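Local coordinates for hypothetical protein (Staphylococcus aureus subsp. aureus, PDB 1QYI), which is of unknown function but belongs to the HAD-hydrolase-like family, consistent with a phosphatase or related hydrolase, at residues Q309-D323 against K333-L345. Numbering follows the deposited sequence.
Sequences QDNIVNKDDVFIVGD and KIGATFIGTLTGL
Thr-337 lies alongside Phe-319, both pointing the same way from neighbouring strands, and its methyl CG2 sits at the ring edge, near the ring plane. A chi1 of -74° sets OG1 beside the threonine's own backbone N, anti to its carbonyl carbon, while CG2 takes the place next to the Phe-319 ring. OG1 donates to Lys-315 O, at a modelled 2.5 Å that is too short to take literally. The lysine chain crosses this threonine at about a right angle, Lys-315 CG 3.3 Å from Thr-337 OG1, and carries its NZ on to a salt bridge with Asp-360. One pair further along the same face, Val-321 and Ile-339 again run side by side, CG2 to CG2 at 3.7 Å.

Strands 318-322 and 337-341 are parallel neighbours in the Rossmann-like sheet of a HAD-type domain, joined through helix 325-334 as a beta-alpha-beta crossover. The backbone ladder alternates: Thr-337 N bonds Val-318 O, Ile-320 N bonds Thr-337 O at 2.8 Å, and Ile-339 N bonds Ile-320 O.

On the face that carries the crossover helix, Ile-320 divides its branches. Ile-320 CG2 meets the Phe-338 ring edge in its plane, 3.9 Å from Phe-338 CD1, while Ile-320 CD1 points tip to tip at Ile-334 CD1, 4.1 Å away. Ala-331 of the helix touches both Ile-320 and Phe-338. Ala-336 CB packs on Val-318 CB at 3.7 Å, and Val-313 CG2 lies against Ala-336 CB and Ile-334 CG1. At the helix end, Lys-333 O accepts a nearly straight bond (178°) from Asn-311 N, and Ile-334 O takes one from Val-313 N.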
ATOM      1  N   GLN A 309     -15.279 -23.262   0.815  1.00 31.54           N
ATOM      2  CA  GLN A 309     -15.581 -21.845   1.006  1.00 32.93           C
ATOM      3  C   GLN A 309     -17.068 -21.499   0.883  1.00 33.47           C
ATOM      4  O   GLN A 309     -17.539 -20.573   1.536  1.00 34.04           O
ATOM      5  CB  GLN A 309     -14.783 -21.009  -0.001  1.00 30.63           C
ATOM      6  CG  GLN A 309     -13.284 -21.191   0.120  1.00 29.17           C
ATOM      7  CD  GLN A 309     -12.510 -20.473  -0.956  1.00 24.61           C
ATOM      8  OE1 GLN A 309     -11.348 -20.124  -0.758  1.00 21.96           O
ATOM      9  NE2 GLN A 309     -13.141 -20.256  -2.101  1.00 21.02           N
ATOM     10  N   ASP A 310     -17.801 -22.247   0.063  1.00 34.13           N
ATOM     11  CA  ASP A 310     -19.214 -21.957  -0.132  1.00 35.16           C
ATOM     12  C   ASP A 310     -20.122 -22.237   1.063  1.00 32.86           C
ATOM     13  O   ASP A 310     -20.329 -23.386   1.451  1.00 32.71           O
ATOM     14  CB  ASP A 310     -19.745 -22.682  -1.375  1.00 37.98           C
ATOM     15  CG  ASP A 310     -19.066 -22.213  -2.656  1.00 43.10           C
ATOM     16  OD1 ASP A 310     -18.829 -20.993  -2.810  1.00 45.98           O
ATOM     17  OD2 ASP A 310     -18.775 -23.059  -3.526  1.00 45.46           O
ATOM     18  N   ASN A 311     -20.658 -21.159   1.637  1.00 30.41           N
ATOM     19  CA  ASN A 311     -21.577 -21.222   2.779  1.00 28.94           C
ATOM     20  C   ASN A 311     -21.142 -22.209   3.868  1.00 27.33           C
ATOM     21  O   ASN A 311     -21.865 -23.147   4.184  1.00 27.29           O
ATOM     22  CB  ASN A 311     -22.971 -21.593   2.279  1.00 29.59           C
ATOM     23  CG  ASN A 311     -24.036 -21.390   3.334  1.00 33.84           C
ATOM     24  OD1 ASN A 311     -25.140 -21.929   3.231  1.00 37.09           O
ATOM     25  ND2 ASN A 311     -23.716 -20.592   4.358  1.00 33.61           N
ATOM     26  N   ILE A 312     -19.971 -21.987   4.447  1.00 26.42           N
ATOM     27  CA  ILE A 312     -19.468 -22.881   5.470  1.00 26.42           C
ATOM     28  C   ILE A 312     -19.763 -22.385   6.884  1.00 26.94           C
ATOM     29  O   ILE A 312     -19.361 -23.015   7.863  1.00 26.32           O
ATOM     30  CB  ILE A 312     -17.954 -23.074   5.323  1.00 25.53           C
ATOM     31  CG1 ILE A 312     -17.245 -21.717   5.422  1.00 25.36           C
ATOM     32  CG2 ILE A 312     -17.655 -23.755   3.997  1.00 25.82           C
ATOM     33  CD1 ILE A 312     -15.743 -21.809   5.597  1.00 22.91           C
ATOM     34  N   VAL A 313     -20.454 -21.254   6.995  1.00 27.19           N
ATOM     35  CA  VAL A 313     -20.778 -20.696   8.305  1.00 27.33           C
ATOM     36  C   VAL A 313     -22.184 -20.107   8.337  1.00 26.13           C
ATOM     37  O   VAL A 313     -22.725 -19.712   7.306  1.00 23.81           O
ATOM     38  CB  VAL A 313     -19.772 -19.576   8.706  1.00 28.33           C
ATOM     39  CG1 VAL A 313     -18.343 -20.119   8.688  1.00 29.17           C
ATOM     40  CG2 VAL A 313     -19.902 -18.385   7.760  1.00 27.94           C
ATOM     41  N   ASN A 314     -22.776 -20.064   9.525  1.00 25.25           N
ATOM     42  CA  ASN A 314     -24.105 -19.494   9.666  1.00 26.94           C
ATOM     43  C   ASN A 314     -24.003 -17.984   9.768  1.00 25.56           C
ATOM     44  O   ASN A 314     -23.026 -17.442  10.289  1.00 26.49           O
ATOM     45  CB  ASN A 314     -24.833 -20.034  10.904  1.00 30.16           C
ATOM     46  CG  ASN A 314     -25.265 -21.484  10.749  1.00 32.47           C
ATOM     47  OD1 ASN A 314     -25.764 -21.893   9.693  1.00 32.85           O
ATOM     48  ND2 ASN A 314     -25.097 -22.265  11.812  1.00 33.60           N
ATOM     49  N   LYS A 315     -25.043 -17.323   9.283  1.00 23.63           N
ATOM     50  CA  LYS A 315     -25.145 -15.875   9.265  1.00 23.90           C
ATOM     51  C   LYS A 315     -24.959 -15.203  10.631  1.00 25.10           C
ATOM     52  O   LYS A 315     -24.496 -14.066  10.700  1.00 24.76           O
ATOM     53  CB  LYS A 315     -26.505 -15.501   8.687  1.00 24.50           C
ATOM     54  CG  LYS A 315     -26.538 -14.214   7.912  1.00 26.23           C
ATOM     55  CD  LYS A 315     -25.585 -14.267   6.733  1.00 29.30           C
ATOM     56  CE  LYS A 315     -26.107 -13.430   5.565  1.00 32.34           C
ATOM     57  NZ  LYS A 315     -26.561 -12.060   5.985  1.00 33.93           N
ATOM     58  N   ASP A 316     -25.312 -15.896  11.711  1.00 25.17           N
ATOM     59  CA  ASP A 316     -25.189 -15.315  13.046  1.00 26.87           C
ATOM     60  C   ASP A 316     -23.929 -15.665  13.802  1.00 25.20           C
ATOM     61  O   ASP A 316     -23.742 -15.238  14.945  1.00 24.67           O
ATOM     62  CB  ASP A 316     -26.380 -15.705  13.926  1.00 31.00           C
ATOM     63  CG  ASP A 316     -27.492 -14.684  13.878  1.00 36.74           C
ATOM     64  OD1 ASP A 316     -27.187 -13.486  13.664  1.00 40.56           O
ATOM     65  OD2 ASP A 316     -28.663 -15.065  14.084  1.00 36.61           O
ATOM     66  N   ASP A 317     -23.046 -16.422  13.174  1.00 23.53           N
ATOM     67  CA  ASP A 317     -21.836 -16.840  13.870  1.00 21.46           C
ATOM     68  C   ASP A 317     -20.564 -16.093  13.455  1.00 20.27           C
ATOM     69  O   ASP A 317     -19.550 -16.120  14.162  1.00 18.72           O
ATOM     70  CB  ASP A 317     -21.680 -18.346  13.690  1.00 21.88           C
ATOM     71  CG  ASP A 317     -22.964 -19.089  14.008  1.00 23.46           C
ATOM     72  OD1 ASP A 317     -23.668 -18.670  14.955  1.00 24.82           O
ATOM     73  OD2 ASP A 317     -23.279 -20.087  13.327  1.00 27.04           O
ATOM     74  N   VAL A 318     -20.627 -15.415  12.312  1.00 19.35           N
ATOM     75  CA  VAL A 318     -19.491 -14.656  11.826  1.00 16.91           C
ATOM     76  C   VAL A 318     -19.930 -13.328  11.229  1.00 16.35           C
ATOM     77  O   VAL A 318     -20.837 -13.275  10.403  1.00 18.54           O
ATOM     78  CB  VAL A 318     -18.697 -15.459  10.775  1.00 17.53           C
ATOM     79  CG1 VAL A 318     -17.410 -14.710  10.403  1.00 14.34           C
ATOM     80  CG2 VAL A 318     -18.373 -16.850  11.309  1.00 13.12           C
ATOM     81  N   PHE A 319     -19.271 -12.261  11.677  1.00 15.81           N
ATOM     82  CA  PHE A 319     -19.525 -10.891  11.236  1.00 14.51           C
ATOM     83  C   PHE A 319     -18.225 -10.304  10.683  1.00 15.31           C
ATOM     84  O   PHE A 319     -17.256 -10.075  11.423  1.00 14.14           O
ATOM     85  CB  PHE A 319     -19.965 -10.016  12.408  1.00 13.77           C
ATOM     86  CG  PHE A 319     -21.281 -10.407  13.005  1.00 13.46           C
ATOM     87  CD1 PHE A 319     -22.468 -10.136  12.338  1.00 12.36           C
ATOM     88  CD2 PHE A 319     -21.331 -11.068  14.226  1.00  8.94           C
ATOM     89  CE1 PHE A 319     -23.680 -10.509  12.880  1.00 13.39           C
ATOM     90  CE2 PHE A 319     -22.539 -11.442  14.771  1.00 11.38           C
ATOM     91  CZ  PHE A 319     -23.718 -11.166  14.093  1.00 13.26           C
ATOM     92  N   ILE A 320     -18.208 -10.041   9.386  1.00 15.02           N
ATOM     93  CA  ILE A 320     -17.038  -9.470   8.751  1.00 15.20           C
ATOM     94  C   ILE A 320     -17.209  -7.957   8.715  1.00 16.28           C
ATOM     95  O   ILE A 320     -18.214  -7.447   8.219  1.00 15.81           O
ATOM     96  CB  ILE A 320     -16.858 -10.046   7.343  1.00 13.08           C
ATOM     97  CG1 ILE A 320     -16.346 -11.478   7.461  1.00 13.02           C
ATOM     98  CG2 ILE A 320     -15.908  -9.181   6.542  1.00 13.86           C
ATOM     99  CD1 ILE A 320     -16.186 -12.196   6.135  1.00 17.24           C
ATOM    100  N   VAL A 321     -16.212  -7.260   9.259  1.00 17.17           N
ATOM    101  CA  VAL A 321     -16.188  -5.800   9.353  1.00 17.15           C
ATOM    102  C   VAL A 321     -15.115  -5.215   8.442  1.00 19.53           C
ATOM    103  O   VAL A 321     -13.912  -5.288   8.727  1.00 19.83           O
ATOM    104  CB  VAL A 321     -15.902  -5.346  10.816  1.00 16.51           C
ATOM    105  CG1 VAL A 321     -15.785  -3.826  10.896  1.00 14.89           C
ATOM    106  CG2 VAL A 321     -16.997  -5.849  11.741  1.00 12.04           C
ATOM    107  N   GLY A 322     -15.560  -4.627   7.341  1.00 20.60           N
ATOM    108  CA  GLY A 322     -14.620  -4.050   6.411  1.00 21.02           C
ATOM    109  C   GLY A 322     -15.222  -2.898   5.654  1.00 21.11           C
ATOM    110  O   GLY A 322     -16.352  -2.490   5.903  1.00 21.03           O
ATOM    111  N   ASP A 323     -14.466  -2.388   4.699  1.00 22.05           N
ATOM    112  CA  ASP A 323     -14.924  -1.262   3.919  1.00 24.96           C
ATOM    113  C   ASP A 323     -14.910  -1.564   2.429  1.00 25.22           C
ATOM    114  O   ASP A 323     -15.639  -0.947   1.661  1.00 25.72           O
ATOM    115  CB  ASP A 323     -14.029  -0.060   4.213  1.00 25.45           C
ATOM    116  CG  ASP A 323     -12.577  -0.335   3.888  1.00 26.36           C
ATOM    117  OD1 ASP A 323     -12.047  -1.399   4.301  1.00 24.89           O
ATOM    118  OD2 ASP A 323     -11.962   0.521   3.221  1.00 28.62           O
ATOM    119  N   LYS A 333     -19.957 -15.039   0.280  1.00 24.41           N
ATOM    120  CA  LYS A 333     -19.424 -16.319  -0.192  1.00 23.92           C
ATOM    121  C   LYS A 333     -19.460 -17.427   0.851  1.00 23.48           C
ATOM    122  O   LYS A 333     -19.997 -18.504   0.601  1.00 21.92           O
ATOM    123  CB  LYS A 333     -17.975 -16.143  -0.673  1.00 25.09           C
ATOM    124  CG  LYS A 333     -17.182 -17.453  -0.776  1.00 26.08           C
ATOM    125  CD  LYS A 333     -17.794 -18.441  -1.765  1.00 26.55           C
ATOM    126  CE  LYS A 333     -17.276 -18.213  -3.181  1.00 26.79           C
ATOM    127  NZ  LYS A 333     -15.800 -18.401  -3.269  1.00 26.29           N
ATOM    128  N   ILE A 334     -18.857 -17.160   2.008  1.00 25.77           N
ATOM    129  CA  ILE A 334     -18.780 -18.129   3.108  1.00 25.71           C
ATOM    130  C   ILE A 334     -20.046 -18.159   3.951  1.00 25.67           C
ATOM    131  O   ILE A 334     -20.175 -18.990   4.847  1.00 26.73           O
ATOM    132  CB  ILE A 334     -17.614 -17.820   4.071  1.00 26.79           C
ATOM    133  CG1 ILE A 334     -17.932 -16.552   4.878  1.00 27.04           C
ATOM    134  CG2 ILE A 334     -16.328 -17.671   3.290  1.00 23.87           C
ATOM    135  CD1 ILE A 334     -16.883 -16.209   5.930  1.00 28.97           C
ATOM    136  N   GLY A 335     -20.966 -17.238   3.685  1.00 26.19           N
ATOM    137  CA  GLY A 335     -22.208 -17.200   4.435  1.00 25.61           C
ATOM    138  C   GLY A 335     -22.170 -16.393   5.722  1.00 25.44           C
ATOM    139  O   GLY A 335     -22.986 -16.617   6.614  1.00 25.34           O
ATOM    140  N   ALA A 336     -21.244 -15.445   5.831  1.00 25.71           N
ATOM    141  CA  ALA A 336     -21.157 -14.632   7.039  1.00 25.46           C
ATOM    142  C   ALA A 336     -21.878 -13.300   6.893  1.00 25.29           C
ATOM    143  O   ALA A 336     -22.090 -12.808   5.782  1.00 23.16           O
ATOM    144  CB  ALA A 336     -19.702 -14.393   7.400  1.00 25.71           C
ATOM    145  N   THR A 337     -22.260 -12.716   8.025  1.00 25.48           N
ATOM    146  CA  THR A 337     -22.934 -11.426   7.999  1.00 25.09           C
ATOM    147  C   THR A 337     -21.900 -10.354   7.694  1.00 25.40           C
ATOM    148  O   THR A 337     -20.808 -10.345   8.271  1.00 24.98           O
ATOM    149  CB  THR A 337     -23.613 -11.108   9.348  1.00 25.18           C
ATOM    150  OG1 THR A 337     -24.787 -11.920   9.495  1.00 27.09           O
ATOM    151  CG2 THR A 337     -24.012  -9.637   9.417  1.00 21.52           C
ATOM    152  N   PHE A 338     -22.236  -9.454   6.774  1.00 25.19           N
ATOM    153  CA  PHE A 338     -21.312  -8.390   6.404  1.00 24.60           C
ATOM    154  C   PHE A 338     -21.757  -7.013   6.890  1.00 24.16           C
ATOM    155  O   PHE A 338     -22.915  -6.638   6.754  1.00 23.40           O
ATOM    156  CB  PHE A 338     -21.121  -8.343   4.881  1.00 23.84           C
ATOM    157  CG  PHE A 338     -20.194  -7.242   4.427  1.00 25.02           C
ATOM    158  CD1 PHE A 338     -18.810  -7.342   4.638  1.00 24.07           C
ATOM    159  CD2 PHE A 338     -20.711  -6.075   3.855  1.00 23.53           C
ATOM    160  CE1 PHE A 338     -17.956  -6.299   4.290  1.00 23.31           C
ATOM    161  CE2 PHE A 338     -19.872  -5.022   3.503  1.00 24.37           C
ATOM    162  CZ  PHE A 338     -18.483  -5.127   3.720  1.00 24.01           C
ATOM    163  N   ILE A 339     -20.822  -6.274   7.472  1.00 23.50           N
ATOM    164  CA  ILE A 339     -21.101  -4.940   7.943  1.00 23.35           C
ATOM    165  C   ILE A 339     -20.019  -4.010   7.407  1.00 22.49           C
ATOM    166  O   ILE A 339     -18.856  -4.100   7.798  1.00 22.97           O
ATOM    167  CB  ILE A 339     -21.211  -4.875   9.491  1.00 23.23           C
ATOM    168  CG1 ILE A 339     -20.948  -3.426   9.954  1.00 25.84           C
ATOM    169  CG2 ILE A 339     -20.294  -5.884  10.134  1.00 24.33           C
ATOM    170  CD1 ILE A 339     -21.222  -3.184  11.413  1.00 24.80           C
ATOM    171  N   GLY A 340     -20.419  -3.138   6.480  1.00 24.19           N
ATOM    172  CA  GLY A 340     -19.488  -2.210   5.853  1.00 26.00           C
ATOM    173  C   GLY A 340     -19.259  -0.897   6.577  1.00 27.14           C
ATOM    174  O   GLY A 340     -20.181  -0.324   7.165  1.00 26.59           O
ATOM    175  N   THR A 341     -18.018  -0.418   6.530  1.00 27.47           N
ATOM    176  CA  THR A 341     -17.657   0.844   7.173  1.00 28.05           C
ATOM    177  C   THR A 341     -17.438   1.915   6.127  1.00 27.17           C
ATOM    178  O   THR A 341     -17.044   1.613   5.008  1.00 27.21           O
ATOM    179  CB  THR A 341     -16.378   0.716   7.990  1.00 28.55           C
ATOM    180  OG1 THR A 341     -16.354  -0.557   8.645  1.00 31.43           O
ATOM    181  CG2 THR A 341     -16.336   1.803   9.049  1.00 31.10           C
ATOM    182  N   LEU A 342     -17.704   3.168   6.480  1.00 27.45           N
ATOM    183  CA  LEU A 342     -17.524   4.247   5.517  1.00 25.55           C
ATOM    184  C   LEU A 342     -16.218   4.997   5.737  1.00 25.01           C
ATOM    185  O   LEU A 342     -16.108   6.186   5.441  1.00 24.26           O
ATOM    186  CB  LEU A 342     -18.714   5.204   5.571  1.00 23.74           C
ATOM    187  CG  LEU A 342     -20.026   4.578   5.118  1.00 25.35           C
ATOM    188  CD1 LEU A 342     -21.127   5.622   5.147  1.00 23.98           C
ATOM    189  CD2 LEU A 342     -19.864   4.002   3.711  1.00 24.46           C
ATOM    190  N   THR A 343     -15.220   4.281   6.242  1.00 26.61           N
ATOM    191  CA  THR A 343     -13.916   4.866   6.505  1.00 27.00           C
ATOM    192  C   THR A 343     -12.831   4.482   5.479  1.00 29.21           C
ATOM    193  O   THR A 343     -11.634   4.493   5.786  1.00 28.72           O
ATOM    194  CB  THR A 343     -13.463   4.515   7.940  1.00 26.36           C
ATOM    195  OG1 THR A 343     -13.872   3.181   8.274  1.00 22.65           O
ATOM    196  CG2 THR A 343     -14.084   5.483   8.928  1.00 24.95           C
ATOM    197  N   GLY A 344     -13.259   4.156   4.257  1.00 30.63           N
ATOM    198  CA  GLY A 344     -12.326   3.801   3.196  1.00 31.77           C
ATOM    199  C   GLY A 344     -11.809   5.046   2.494  1.00 33.57           C
ATOM    200  O   GLY A 344     -12.274   6.156   2.767  1.00 32.81           O
ATOM    201  N   LEU A 345     -10.848   4.881   1.588  1.00 35.32           N
ATOM    202  CA  LEU A 345     -10.286   6.027   0.867  1.00 37.53           C
ATOM    203  C   LEU A 345     -11.346   6.853   0.127  1.00 38.31           C
ATOM    204  O   LEU A 345     -11.160   8.048  -0.102  1.00 36.17           O
ATOM    205  CB  LEU A 345      -9.210   5.560  -0.122  1.00 38.90           C
ATOM    206  CG  LEU A 345      -7.835   5.202   0.450  1.00 40.15           C
ATOM    207  CD1 LEU A 345      -7.315   6.391   1.250  1.00 40.67           C
ATOM    208  CD2 LEU A 345      -7.929   3.965   1.342  1.00 43.45           C
TER
HETATM  209  O   HOH W   1     -21.160 -19.293  -2.444  1.00 37.01           O
HETATM  210  O   HOH W   2     -25.058 -18.314   5.589  1.00 28.45           O
HETATM  211  O   HOH W   3     -16.843   1.389   2.521  1.00 16.92           O
HETATM  212  O   HOH W   4     -10.296   1.703   0.492  1.00 29.60           O